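Local coordinates for glucose import ATP-binding protein GlcV (Sulfolobus solfataricus, PDB 1OXX), which hydrolyses ATP to power glucose uptake as the ATP-binding subunit of an archaeal ABC transporter, at residues K7-F13 with D55-E61; M48-A52 with L161-D165; E243-E248 with E322-Y327; S260-P264 with I294-G299. The protein carries 1 engineered substitution. One frame throughout, in Å; residues are numbered along the deposited sequence.

Contact 1: residues K7-F13 with D55-E61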
loop_
_atom_site.group_PDB
_atom_site.type_symbol
_atom_site.label_atom_id
_atom_site.label_comp_id
_atom_site.label_asym_id
_atom_site.label_seq_id
_atom_site.Cartn_x
_atom_site.Cartn_y
_atom_site.Cartn_z
ATOM N N LYS A 7 -10.404 14.316 -11.578
ATOM C CA LYS A 7 -10.055 15.026 -12.814
ATOM C C LYS A 7 -9.081 16.183 -12.592
ATOM O O LYS A 7 -9.425 17.193 -11.967
ATOM C CB LYS A 7 -11.329 15.553 -13.475
ATOM C CG LYS A 7 -11.101 16.099 -14.872
ATOM C CD LYS A 7 -10.842 14.981 -15.846
ATOM C CE LYS A 7 -10.404 15.518 -17.212
ATOM N NZ LYS A 7 -10.318 14.432 -18.236
ATOM N N ASN A 8 -7.850 16.010 -13.078
ATOM C CA ASN A 8 -6.794 17.006 -12.930
ATOM C C ASN A 8 -6.683 17.576 -11.529
ATOM O O ASN A 8 -6.565 18.788 -11.346
ATOM C CB ASN A 8 -7.005 18.151 -13.926
ATOM C CG ASN A 8 -7.016 17.684 -15.349
ATOM O OD1 ASN A 8 -7.908 18.036 -16.119
ATOM N ND2 ASN A 8 -6.018 16.899 -15.717
ATOM N N VAL A 9 -6.711 16.711 -10.531
ATOM C CA VAL A 9 -6.690 17.200 -9.164
ATOM C C VAL A 9 -5.297 17.559 -8.672
ATOM O O VAL A 9 -4.381 16.737 -8.680
ATOM C CB VAL A 9 -7.302 16.201 -8.237
ATOM C CG1 VAL A 9 -6.935 16.497 -6.795
ATOM C CG2 VAL A 9 -8.841 16.188 -8.460
ATOM N N SER A 10 -5.151 18.816 -8.252
ATOM C CA SER A 10 -3.919 19.286 -7.651
ATOM C C SER A 10 -4.234 19.864 -6.279
ATOM O O SER A 10 -5.353 20.294 -6.012
ATOM C CB SER A 10 -3.286 20.355 -8.524
ATOM O OG SER A 10 -2.882 19.823 -9.769
ATOM N N LYS A 11 -3.241 19.856 -5.401
ATOM C CA LYS A 11 -3.396 20.394 -4.061
ATOM C C LYS A 11 -2.060 21.013 -3.666
ATOM O O LYS A 11 -1.020 20.352 -3.722
ATOM C CB LYS A 11 -3.783 19.311 -3.050
ATOM C CG LYS A 11 -3.985 19.847 -1.649
ATOM C CD LYS A 11 -5.106 20.856 -1.592
ATOM C CE LYS A 11 -5.309 21.378 -0.190
ATOM N NZ LYS A 11 -6.422 22.354 -0.165
ATOM N N VAL A 12 -2.099 22.293 -3.310
ATOM C CA VAL A 12 -0.919 22.997 -2.859
ATOM C C VAL A 12 -1.106 23.478 -1.433
ATOM O O VAL A 12 -2.236 23.652 -0.954
ATOM C CB VAL A 12 -0.583 24.205 -3.762
ATOM C CG1 VAL A 12 -0.506 23.784 -5.208
ATOM C CG2 VAL A 12 -1.587 25.320 -3.567
ATOM N N PHE A 13 0.015 23.640 -0.748
ATOM C CA PHE A 13 0.060 24.223 0.582
ATOM C C PHE A 13 1.108 25.336 0.558
ATOM O O PHE A 13 1.813 25.513 -0.440
ATOM C CB PHE A 13 0.430 23.166 1.622
ATOM C CG PHE A 13 -0.611 22.096 1.798
ATOM C CD1 PHE A 13 -0.395 20.817 1.320
ATOM C CD2 PHE A 13 -1.805 22.373 2.435
ATOM C CE1 PHE A 13 -1.354 19.823 1.481
ATOM C CE2 PHE A 13 -2.765 21.385 2.596
ATOM C CZ PHE A 13 -2.536 20.114 2.124
ATOM N N ASP A 55 -10.964 17.858 2.814
ATOM C CA ASP A 55 -10.179 18.867 2.133
ATOM C C ASP A 55 -10.696 18.933 0.700
ATOM O O ASP A 55 -11.565 18.146 0.314
ATOM C CB ASP A 55 -8.695 18.526 2.178
ATOM C CG ASP A 55 -7.801 19.740 1.947
ATOM O OD1 ASP A 55 -8.306 20.829 1.569
ATOM O OD2 ASP A 55 -6.571 19.689 2.125
ATOM N N VAL A 56 -10.188 19.886 -0.073
ATOM C CA VAL A 56 -10.613 20.074 -1.451
ATOM C C VAL A 56 -9.435 20.257 -2.388
ATOM O O VAL A 56 -8.364 20.683 -1.957
ATOM C CB VAL A 56 -11.522 21.310 -1.591
ATOM C CG1 VAL A 56 -12.820 21.105 -0.813
ATOM C CG2 VAL A 56 -10.813 22.557 -1.123
ATOM N N PRO A 57 -9.619 19.928 -3.660
ATOM C CA PRO A 57 -8.576 20.201 -4.649
ATOM C C PRO A 57 -8.335 21.700 -4.722
ATOM O O PRO A 57 -9.279 22.495 -4.602
ATOM C CB PRO A 57 -9.181 19.720 -5.968
ATOM C CG PRO A 57 -10.308 18.811 -5.580
ATOM C CD PRO A 57 -10.800 19.293 -4.263
ATOM N N SER A 58 -7.077 22.094 -4.879
ATOM C CA SER A 58 -6.747 23.506 -5.143
ATOM C C SER A 58 -7.230 23.839 -6.553
ATOM O O SER A 58 -7.857 24.882 -6.783
ATOM C CB SER A 58 -5.241 23.750 -4.990
ATOM O OG SER A 58 -4.804 23.480 -3.667
ATOM N N THR A 59 -6.923 22.948 -7.488
ATOM C CA THR A 59 -7.427 23.019 -8.842
ATOM C C THR A 59 -7.873 21.627 -9.238
ATOM O O THR A 59 -7.418 20.621 -8.662
ATOM C CB THR A 59 -6.387 23.570 -9.813
ATOM O OG1 THR A 59 -5.194 22.799 -9.725
ATOM C CG2 THR A 59 -5.979 24.964 -9.404
ATOM N N GLY A 60 -8.794 21.564 -10.190
ATOM C CA GLY A 60 -9.347 20.295 -10.630
ATOM C C GLY A 60 -10.694 19.977 -9.999
ATOM O O GLY A 60 -11.198 20.706 -9.142
ATOM N N GLU A 61 -11.245 18.835 -10.387
ATOM C CA GLU A 61 -12.597 18.463 -10.006
ATOM C C GLU A 61 -12.707 17.015 -9.535
ATOM O O GLU A 61 -11.959 16.153 -9.986
ATOM C CB GLU A 61 -13.515 18.669 -11.211
ATOM C CG GLU A 61 -13.496 20.101 -11.751
ATOM C CD GLU A 61 -12.369 20.370 -12.742
ATOM O OE1 GLU A 61 -12.092 19.501 -13.599
ATOM O OE2 GLU A 61 -11.768 21.463 -12.675
HETATM O O HOH W 1 -4.995 20.768 -11.368
#
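Lys-7 and Glu-61 pair as antiparallel hydrogen-bonded neighbours, Lys-7 N reaching Glu-61 O and Glu-61 N reaching Lys-7 O at 2.9 Å each. The next such pair, Ser-10 with Thr-59, is shifted by one residue. Ser-58 and Thr-59 both face Ser-10, a classic beta bulge: Ser-10 O takes a 2.7 Å bond from Ser-58 N and a weak one from Thr-59 N, while Ser-10 N points almost straight at Thr-59 O (176°). Between the pairs the bare CA of Gly-60 lets the backbones close in at the turn, approaching Asn-8 O to 3.2 Å in a CA-H...O contact.

The polar side chains tie down the other end. A bend at chi2 (62°) turns the chain of Lys-11 so that CD passes Ser-58 OG and NZ ends between two acceptors, Asp-55 OD1 at 3.0 Å in a salt bridge and Val-56 O at 3.1 Å. Val-56 N reaches the same OD1 from the same face of the carboxylate as NZ, so OD1 takes two donors, which restrain the carboxylate's rotation. Ser-58 OG accepts Val-12 N (3.0 Å), a side chain standing in for a backbone partner. One water joins Asn-8 O, Ser-10 OG and Thr-59 OG1; Ser-10 OG is also bonded to Asn-23 N.

Apolar packing is slight, chiefly Val-9 CG1 lying across Pro-57 CB at 4.0 Å.

The arrangement attaches the loop after helix 41-52, and the start of strand 61-64, to strand 4-13 of the antiparallel beta subdomain. Strand 18-28 flanks 4-13, where Asn-8 and Val-9 both face Val-24 in a G1 bulge, and Lys-11 and Pro-57 rest on Ile-50 of helix 41-52.

Contact 2: residues M48-A52 with L161-D165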
loop_
_atom_site.group_PDB
_atom_site.type_symbol
_atom_site.label_atom_id
_atom_site.label_comp_id
_atom_site.label_asym_id
_atom_site.label_seq_id
_atom_site.Cartn_x
_atom_site.Cartn_y
_atom_site.Cartn_z
ATOM N N MET A 48 -6.543 11.222 0.283
ATOM C CA MET A 48 -7.660 10.591 0.940
ATOM C C MET A 48 -8.632 11.610 1.526
ATOM O O MET A 48 -9.857 11.426 1.501
ATOM C CB MET A 48 -7.149 9.661 2.038
ATOM C CG MET A 48 -8.293 8.903 2.713
ATOM S SD MET A 48 -8.103 7.131 2.928
ATOM C CE MET A 48 -8.661 6.571 1.352
ATOM N N ARG A 49 -8.079 12.678 2.094
ATOM C CA ARG A 49 -8.900 13.721 2.684
ATOM C C ARG A 49 -9.739 14.417 1.609
ATOM O O ARG A 49 -10.868 14.827 1.867
ATOM C CB ARG A 49 -8.025 14.731 3.435
ATOM C CG ARG A 49 -7.542 14.213 4.770
ATOM C CD ARG A 49 -6.562 15.117 5.482
ATOM N NE ARG A 49 -7.155 16.346 5.992
ATOM C CZ ARG A 49 -7.843 16.423 7.120
ATOM N NH1 ARG A 49 -8.024 15.346 7.861
ATOM N NH2 ARG A 49 -8.336 17.589 7.519
ATOM N N ILE A 50 -9.186 14.545 0.405
ATOM C CA ILE A 50 -9.943 15.130 -0.692
ATOM C C ILE A 50 -11.078 14.193 -1.102
ATOM O O ILE A 50 -12.208 14.640 -1.352
ATOM C CB ILE A 50 -9.011 15.486 -1.856
ATOM C CG1 ILE A 50 -8.222 16.733 -1.486
ATOM C CG2 ILE A 50 -9.793 15.724 -3.126
ATOM C CD1 ILE A 50 -7.140 17.117 -2.472
ATOM N N ILE A 51 -10.807 12.893 -1.197
ATOM C CA ILE A 51 -11.899 11.961 -1.508
ATOM C C ILE A 51 -12.967 11.996 -0.402
ATOM O O ILE A 51 -14.153 11.917 -0.698
ATOM C CB ILE A 51 -11.376 10.517 -1.718
ATOM C CG1 ILE A 51 -10.270 10.468 -2.770
ATOM C CG2 ILE A 51 -12.520 9.590 -2.081
ATOM C CD1 ILE A 51 -10.658 11.018 -4.120
ATOM N N ALA A 52 -12.547 12.128 0.853
ATOM C CA ALA A 52 -13.507 12.140 1.964
ATOM C C ALA A 52 -14.310 13.427 2.029
ATOM O O ALA A 52 -15.443 13.439 2.502
ATOM C CB ALA A 52 -12.794 11.914 3.279
ATOM N N LEU A 161 -18.970 3.947 -0.280
ATOM C CA LEU A 161 -17.525 4.031 -0.410
ATOM C C LEU A 161 -16.893 3.862 0.962
ATOM O O LEU A 161 -17.285 4.520 1.922
ATOM C CB LEU A 161 -17.155 5.397 -0.976
ATOM C CG LEU A 161 -15.678 5.772 -1.051
ATOM C CD1 LEU A 161 -14.911 4.789 -1.954
ATOM C CD2 LEU A 161 -15.523 7.218 -1.542
ATOM N N LEU A 162 -15.935 2.955 1.052
ATOM C CA LEU A 162 -15.194 2.740 2.280
ATOM C C LEU A 162 -13.769 3.230 2.041
ATOM O O LEU A 162 -13.113 2.775 1.119
ATOM C CB LEU A 162 -15.180 1.262 2.640
ATOM C CG LEU A 162 -14.474 0.891 3.950
ATOM C CD1 LEU A 162 -15.114 1.600 5.145
ATOM C CD2 LEU A 162 -14.499 -0.635 4.138
ATOM N N LEU A 163 -13.319 4.149 2.882
ATOM C CA LEU A 163 -12.001 4.772 2.769
ATOM C C LEU A 163 -11.138 4.320 3.944
ATOM O O LEU A 163 -11.522 4.497 5.090
ATOM C CB LEU A 163 -12.123 6.285 2.821
ATOM C CG LEU A 163 -13.010 6.949 1.783
ATOM C CD1 LEU A 163 -13.080 8.485 1.941
ATOM C CD2 LEU A 163 -12.492 6.611 0.391
ATOM N N LEU A 164 -9.966 3.781 3.640
ATOM C CA LEU A 164 -9.044 3.252 4.639
ATOM C C LEU A 164 -7.695 3.943 4.484
ATOM O O LEU A 164 -7.103 3.938 3.415
ATOM C CB LEU A 164 -8.859 1.755 4.448
ATOM C CG LEU A 164 -10.114 0.883 4.430
ATOM C CD1 LEU A 164 -9.750 -0.552 4.041
ATOM C CD2 LEU A 164 -10.854 0.918 5.758
ATOM N N ASP A 165 -7.232 4.555 5.559
ATOM C CA ASP A 165 -5.937 5.217 5.585
ATOM C C ASP A 165 -5.129 4.572 6.708
ATOM O O ASP A 165 -5.426 4.780 7.888
ATOM C CB ASP A 165 -6.111 6.711 5.846
ATOM C CG ASP A 165 -4.807 7.491 5.739
ATOM O OD1 ASP A 165 -3.718 6.883 5.840
ATOM O OD2 ASP A 165 -4.798 8.729 5.549
#
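Helix 48-52, with Met-48, Ile-51 and Ala-52 facing Leu-161, Leu-163 and Asp-165, runs nearly antiparallel to strand 161-165, the short axes 9.7 Å apart and at 156° to each other. Leu-163 stands in the middle of the interface and divides its branches between three helix residues. Its CD1 sits against Ala-52, 3.7 Å from CB, while CD2 meets Ile-51 CG2 at 3.9 Å. The same CG2 methyl, which lies anti to the backbone N of Ile-51, also touches Leu-161 CD2 at 3.9 Å, those two side chains crossing at about a right angle.

Met-48 fills the end near Asp-165. It is modelled in two conformations, so its contacts, given for one, are less certain. The chain leaves the helix with CG anti to the backbone N (chi1 -177°), then bends twice, bringing CE to 3.8 Å from Leu-163 CB. SD passes alongside Asp-165, 3.6 Å from its CB, and lies 3.4 Å from Leu-164 O.

Mostly carbon and sulphur carry this interface, and its residues are buried, which suits the seam between the P-loop helix and the central sheet of an ABC ATPase. Asp-165, which the sequence places at the Walker B aspartate position, is bonded through OD2 to Thr-45 OG1 of the inferred ATP site. Apolar packing thus fills the space between helix and strand, and a hydrogen bond beside it links what are probably the Walker A and Walker B motifs.

Contact 3: residues E243-E248 with E322-Y327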
loop_
_atom_site.group_PDB
_atom_site.type_symbol
_atom_site.label_atom_id
_atom_site.label_comp_id
_atom_site.label_asym_id
_atom_site.label_seq_id
_atom_site.Cartn_x
_atom_site.Cartn_y
_atom_site.Cartn_z
ATOM N N GLU A 243 10.366 -5.477 -1.659
ATOM C CA GLU A 243 11.812 -5.471 -1.505
ATOM C C GLU A 243 12.507 -5.697 -2.825
ATOM O O GLU A 243 12.087 -6.521 -3.646
ATOM C CB GLU A 243 12.266 -6.559 -0.525
ATOM C CG GLU A 243 11.782 -6.335 0.889
ATOM C CD GLU A 243 12.579 -7.120 1.912
ATOM O OE1 GLU A 243 12.938 -8.274 1.615
ATOM O OE2 GLU A 243 12.838 -6.574 3.007
ATOM N N ILE A 244 13.584 -4.955 -3.022
ATOM C CA ILE A 244 14.389 -5.118 -4.217
ATOM C C ILE A 244 15.812 -4.623 -3.981
ATOM O O ILE A 244 16.037 -3.676 -3.221
ATOM C CB ILE A 244 13.753 -4.375 -5.427
ATOM C CG1 ILE A 244 14.417 -4.822 -6.728
ATOM C CG2 ILE A 244 13.850 -2.874 -5.248
ATOM C CD1 ILE A 244 13.612 -4.511 -7.983
ATOM N N ASN A 245 16.766 -5.310 -4.608
ATOM C CA ASN A 245 18.139 -4.871 -4.669
ATOM C C ASN A 245 18.314 -3.911 -5.838
ATOM O O ASN A 245 17.904 -4.211 -6.962
ATOM C CB ASN A 245 19.053 -6.074 -4.886
ATOM C CG ASN A 245 19.021 -7.032 -3.729
ATOM O OD1 ASN A 245 19.570 -6.739 -2.669
ATOM N ND2 ASN A 245 18.392 -8.194 -3.922
ATOM N N GLU A 246 18.932 -2.771 -5.570
ATOM C CA GLU A 246 19.215 -1.763 -6.593
ATOM C C GLU A 246 20.718 -1.652 -6.759
ATOM O O GLU A 246 21.432 -1.358 -5.787
ATOM C CB GLU A 246 18.655 -0.405 -6.165
ATOM C CG GLU A 246 17.197 -0.420 -5.750
ATOM C CD GLU A 246 16.704 0.924 -5.246
ATOM O OE1 GLU A 246 17.351 1.971 -5.523
ATOM O OE2 GLU A 246 15.647 0.926 -4.576
ATOM N N LEU A 247 21.195 -1.894 -7.978
ATOM C CA LEU A 247 22.633 -1.844 -8.260
ATOM C C LEU A 247 22.863 -0.997 -9.477
ATOM O O LEU A 247 22.032 -0.979 -10.375
ATOM C CB LEU A 247 23.190 -3.225 -8.586
ATOM C CG LEU A 247 23.104 -4.322 -7.542
ATOM C CD1 LEU A 247 21.792 -5.013 -7.741
ATOM C CD2 LEU A 247 24.261 -5.292 -7.692
ATOM N N GLU A 248 24.004 -0.327 -9.535
ATOM C CA GLU A 248 24.354 0.485 -10.691
ATOM C C GLU A 248 25.584 -0.103 -11.365
ATOM O O GLU A 248 26.550 -0.502 -10.701
ATOM C CB GLU A 248 24.644 1.935 -10.275
ATOM C CG GLU A 248 24.962 2.838 -11.468
ATOM C CD GLU A 248 25.402 4.246 -11.090
ATOM O OE1 GLU A 248 24.833 4.817 -10.139
ATOM O OE2 GLU A 248 26.312 4.794 -11.766
ATOM N N GLU A 322 28.556 -2.418 -4.182
ATOM C CA GLU A 322 27.120 -2.615 -4.413
ATOM C C GLU A 322 26.686 -3.875 -3.700
ATOM O O GLU A 322 27.429 -4.840 -3.638
ATOM C CB GLU A 322 26.813 -2.727 -5.902
ATOM C CG GLU A 322 27.167 -1.494 -6.714
ATOM C CD GLU A 322 26.297 -0.300 -6.383
ATOM O OE1 GLU A 322 26.798 0.673 -5.783
ATOM O OE2 GLU A 322 25.107 -0.333 -6.729
ATOM N N GLU A 323 25.479 -3.855 -3.159
ATOM C CA GLU A 323 24.991 -4.990 -2.380
ATOM C C GLU A 323 23.818 -5.719 -3.010
ATOM O O GLU A 323 22.988 -5.138 -3.716
ATOM C CB GLU A 323 24.549 -4.517 -1.004
ATOM C CG GLU A 323 25.664 -3.953 -0.143
ATOM C CD GLU A 323 25.167 -3.372 1.168
ATOM O OE1 GLU A 323 23.935 -3.292 1.386
ATOM O OE2 GLU A 323 26.020 -2.974 1.987
ATOM N N ILE A 324 23.767 -7.018 -2.730
ATOM C CA ILE A 324 22.634 -7.851 -3.067
ATOM C C ILE A 324 22.336 -8.701 -1.832
ATOM O O ILE A 324 23.227 -9.373 -1.269
ATOM C CB ILE A 324 22.920 -8.774 -4.239
ATOM C CG1 ILE A 324 23.043 -7.988 -5.538
ATOM C CG2 ILE A 324 21.832 -9.803 -4.352
ATOM C CD1 ILE A 324 23.383 -8.890 -6.706
ATOM N N PHE A 325 21.092 -8.637 -1.377
ATOM C CA PHE A 325 20.653 -9.541 -0.325
ATOM C C PHE A 325 19.612 -10.516 -0.833
ATOM O O PHE A 325 18.876 -10.263 -1.810
ATOM C CB PHE A 325 20.144 -8.810 0.928
ATOM C CG PHE A 325 18.871 -8.044 0.726
ATOM C CD1 PHE A 325 17.645 -8.634 0.950
ATOM C CD2 PHE A 325 18.909 -6.734 0.297
ATOM C CE1 PHE A 325 16.471 -7.915 0.740
ATOM C CE2 PHE A 325 17.746 -6.022 0.086
ATOM C CZ PHE A 325 16.530 -6.617 0.318
ATOM N N THR A 326 19.578 -11.659 -0.171
ATOM C CA THR A 326 18.622 -12.697 -0.466
ATOM C C THR A 326 18.364 -13.472 0.828
ATOM O O THR A 326 19.078 -13.290 1.820
ATOM C CB THR A 326 19.155 -13.620 -1.570
ATOM O OG1 THR A 326 18.111 -14.503 -1.990
ATOM C CG2 THR A 326 20.230 -14.537 -1.040
ATOM N N TYR A 327 17.338 -14.314 0.842
ATOM C CA TYR A 327 16.970 -15.068 2.040
ATOM C C TYR A 327 17.220 -16.549 1.846
ATOM O O TYR A 327 16.963 -17.102 0.784
ATOM C CB TYR A 327 15.508 -14.840 2.427
ATOM C CG TYR A 327 15.185 -13.424 2.735
ATOM C CD1 TYR A 327 14.612 -12.593 1.775
ATOM C CD2 TYR A 327 15.461 -12.889 3.986
ATOM C CE1 TYR A 327 14.338 -11.290 2.059
ATOM C CE2 TYR A 327 15.204 -11.564 4.277
ATOM C CZ TYR A 327 14.630 -10.770 3.307
ATOM O OH TYR A 327 14.350 -9.451 3.589
HETATM O O HOH W 2 20.682 -4.449 -1.874
HETATM O O HOH W 3 23.112 1.416 -6.429
HETATM O O HOH W 4 21.385 -2.944 -3.520
HETATM O O HOH W 5 23.008 -2.137 -3.929
#
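Glu-322 OE2 is gripped by Glu-248 N at 3.0 Å and by a water at 2.7 Å that also makes a weak bond to Glu-246 O. The peptide N-H comes from above the carboxylate plane, 47° out of it. A bend at chi2 (-68°) folds the Glu-322 side chain over to this position.

Further along, the amide of Asn-245 does what a strand edge would do. Its OD1 accepts Phe-325 N at 2.8 Å, with the donor above the plane of the C=O. Its ND2 gives a bond of 3.0 Å to Phe-325 O, lying in the carbonyl plane on a lone pair, and a second to Ile-276 O. Fixed at both ends, the amide cannot readily turn, and ND2 stands over one face of the Phe-325 ring.

At the outer end Tyr-327 OH donates a 2.7 Å hydrogen bond to Glu-243 OE1, on its syn lone pair. Carboxylate and phenol ring are nearly coplanar (8°), and the same OE1 lies at the edge of the Phe-325 ring. Apolar packing is chiefly the two methyls of Leu-247 against Ile-324, closest at CD2 to CG1, 3.7 Å, the side chains crossing at about a right angle.

The two strands belong to different sheets and meet largely through side chains and water. Strand 245-252 is bonded to 271-276 and strand 324-328 to 310-317, whose Arg-312 makes a cation-pi contact with Phe-325; Leu-247 and Glu-322 both reach Ile-258 of strand 255-258, while Ile-244 and Glu-246 touch Ser-239 of helix 235-241.

Contact 4: residues S260-P264 with I294-G299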
loop_
_atom_site.group_PDB
_atom_site.type_symbol
_atom_site.label_atom_id
_atom_site.label_comp_id
_atom_site.label_asym_id
_atom_site.label_seq_id
_atom_site.Cartn_x
_atom_site.Cartn_y
_atom_site.Cartn_z
ATOM N N SER A 260 32.517 -8.051 -10.239
ATOM C CA SER A 260 32.572 -9.420 -10.740
ATOM C C SER A 260 31.208 -9.970 -11.193
ATOM O O SER A 260 31.084 -11.162 -11.472
ATOM C CB SER A 260 33.145 -10.322 -9.659
ATOM O OG SER A 260 32.393 -10.208 -8.469
ATOM N N LEU A 261 30.178 -9.135 -11.217
ATOM C CA LEU A 261 28.906 -9.566 -11.751
ATOM C C LEU A 261 28.659 -8.936 -13.111
ATOM O O LEU A 261 29.096 -7.811 -13.391
ATOM C CB LEU A 261 27.769 -9.174 -10.811
ATOM C CG LEU A 261 27.802 -9.748 -9.403
ATOM C CD1 LEU A 261 26.519 -9.338 -8.685
ATOM C CD2 LEU A 261 27.940 -11.252 -9.416
ATOM N N ARG A 262 27.947 -9.675 -13.955
ATOM C CA ARG A 262 27.554 -9.206 -15.272
ATOM C C ARG A 262 26.144 -9.707 -15.579
ATOM O O ARG A 262 25.922 -10.922 -15.668
ATOM C CB ARG A 262 28.534 -9.669 -16.342
ATOM C CG ARG A 262 28.378 -8.907 -17.649
ATOM C CD ARG A 262 29.543 -9.110 -18.599
ATOM N NE ARG A 262 29.701 -10.519 -18.933
ATOM C CZ ARG A 262 30.785 -11.038 -19.466
ATOM N NH1 ARG A 262 31.837 -10.269 -19.730
ATOM N NH2 ARG A 262 30.822 -12.334 -19.737
ATOM N N PHE A 263 25.206 -8.772 -15.746
ATOM C CA PHE A 263 23.799 -9.080 -16.006
ATOM C C PHE A 263 23.537 -8.966 -17.488
ATOM O O PHE A 263 23.893 -7.967 -18.093
ATOM C CB PHE A 263 22.904 -8.100 -15.247
ATOM C CG PHE A 263 22.966 -8.272 -13.770
ATOM C CD1 PHE A 263 23.979 -7.681 -13.038
ATOM C CD2 PHE A 263 22.026 -9.041 -13.111
ATOM C CE1 PHE A 263 24.040 -7.860 -11.661
ATOM C CE2 PHE A 263 22.086 -9.206 -11.735
ATOM C CZ PHE A 263 23.108 -8.615 -11.023
ATOM N N PRO A 264 22.935 -10.000 -18.070
ATOM C CA PRO A 264 22.722 -10.060 -19.528
ATOM C C PRO A 264 21.545 -9.253 -20.043
ATOM O O PRO A 264 20.585 -9.766 -20.638
ATOM C CB PRO A 264 22.512 -11.557 -19.771
ATOM C CG PRO A 264 21.938 -12.043 -18.536
ATOM C CD PRO A 264 22.523 -11.243 -17.403
ATOM N N ILE A 294 20.270 -18.484 -13.856
ATOM C CA ILE A 294 21.465 -18.160 -14.645
ATOM C C ILE A 294 22.543 -17.539 -13.770
ATOM O O ILE A 294 22.276 -16.707 -12.875
ATOM C CB ILE A 294 21.187 -17.207 -15.836
ATOM C CG1 ILE A 294 20.622 -15.866 -15.361
ATOM C CG2 ILE A 294 20.323 -17.891 -16.884
ATOM C CD1 ILE A 294 20.811 -14.756 -16.364
ATOM N N LEU A 295 23.776 -17.912 -14.064
ATOM C CA LEU A 295 24.942 -17.360 -13.402
ATOM C C LEU A 295 25.216 -15.935 -13.838
ATOM O O LEU A 295 25.224 -15.651 -15.044
ATOM C CB LEU A 295 26.164 -18.177 -13.807
ATOM C CG LEU A 295 26.620 -19.313 -12.909
ATOM C CD1 LEU A 295 27.778 -20.031 -13.587
ATOM C CD2 LEU A 295 27.056 -18.789 -11.550
ATOM N N VAL A 296 25.421 -15.041 -12.877
ATOM C CA VAL A 296 25.832 -13.684 -13.205
ATOM C C VAL A 296 27.238 -13.344 -12.676
ATOM O O VAL A 296 27.794 -12.309 -13.007
ATOM C CB VAL A 296 24.790 -12.619 -12.787
ATOM C CG1 VAL A 296 23.526 -12.776 -13.616
ATOM C CG2 VAL A 296 24.487 -12.654 -11.290
ATOM N N GLY A 297 27.830 -14.225 -11.873
ATOM C CA GLY A 297 29.199 -14.020 -11.450
ATOM C C GLY A 297 29.502 -14.430 -10.033
ATOM O O GLY A 297 28.761 -15.198 -9.432
ATOM N N LYS A 298 30.622 -13.938 -9.525
ATOM C CA LYS A 298 31.094 -14.246 -8.183
ATOM C C LYS A 298 30.788 -13.100 -7.226
ATOM O O LYS A 298 30.709 -11.937 -7.614
ATOM C CB LYS A 298 32.616 -14.436 -8.199
ATOM C CG LYS A 298 33.131 -15.518 -9.114
ATOM C CD LYS A 298 34.606 -15.317 -9.422
ATOM C CE LYS A 298 35.477 -15.339 -8.190
ATOM N NZ LYS A 298 36.933 -15.281 -8.562
ATOM N N GLY A 299 30.679 -13.441 -5.955
ATOM C CA GLY A 299 30.490 -12.440 -4.928
ATOM C C GLY A 299 31.114 -12.909 -3.637
ATOM O O GLY A 299 31.645 -14.003 -3.553
HETATM O O HOH W 6 32.466 -13.306 -12.002
HETATM O O HOH W 7 25.191 -13.579 -16.970
#
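Val-296 forms the apolar centre, its CB standing over one face of the Phe-263 ring. Its two methyls part ways: CG1, anti to the carbonyl carbon (chi1 -67°), lies 4.1 Å from Phe-263 CD2, while CG2 turns to Leu-261 CD2 at 4.2 Å. Toward one end the packing continues where Pro-264 CG and Ile-294 CD1 reach toward each other, 3.7 Å apart. Toward the other end Leu-261 CD2 slides over the Gly-297 backbone and nears Lys-298 O.

Around this centre the backbones run antiparallel and bridge once, at Leu-261 and Gly-297, where the lack of a side chain on Gly-297 lets its CA come within 3.4 Å of Ser-260 O in a CA-H...O contact. Val-296 O holds the bridge from one side, taking a nearly straight bond from Arg-262 N (2.8 Å, 160°) in the carbonyl plane together with a CA-H...O contact from Leu-261 CA at 3.2 Å. From the other side Lys-298 N reaches Ser-260 O only weakly, at 3.4 Å, with a water between them.

The polar edge is completed by Ser-260 OG, which donates a 2.6 Å hydrogen bond to Lys-298 O from 42° above the carbonyl plane and is also bonded to Leu-318 N. At the opposite end a second water spans Arg-262 O and Leu-295 O.

Val-296 and Gly-297 both face Val-340 of strand 337-342, a classic beta bulge that bends strand 294-307. A single bridge from an edge strand to a bent strand of another sheet is consistent with barrel closure in the probably OB-like C-terminal domain.

In the fold
The four contacts fall into two groups, one in the ATPase domain and one in the C-terminal region, with the centres of contacts 2 and 3 about 35 Å apart. Contact 2 is fully buried and apolar; contact 1, which touches it where Asp-55 N meets Arg-49 O and Pro-57 packs on Ile-50, is only partly buried and rests on backbone bonds and a salt bridge. One stretch of chain, from helix 41-52 into its following loop, serves both. Contacts 3 and 4 touch through Ile-324 and Leu-261 and join the same two sheets, contact 3 by side chains and water, contact 4 by a backbone bridge beside an apolar patch. The three partly buried contacts all add polar bonds.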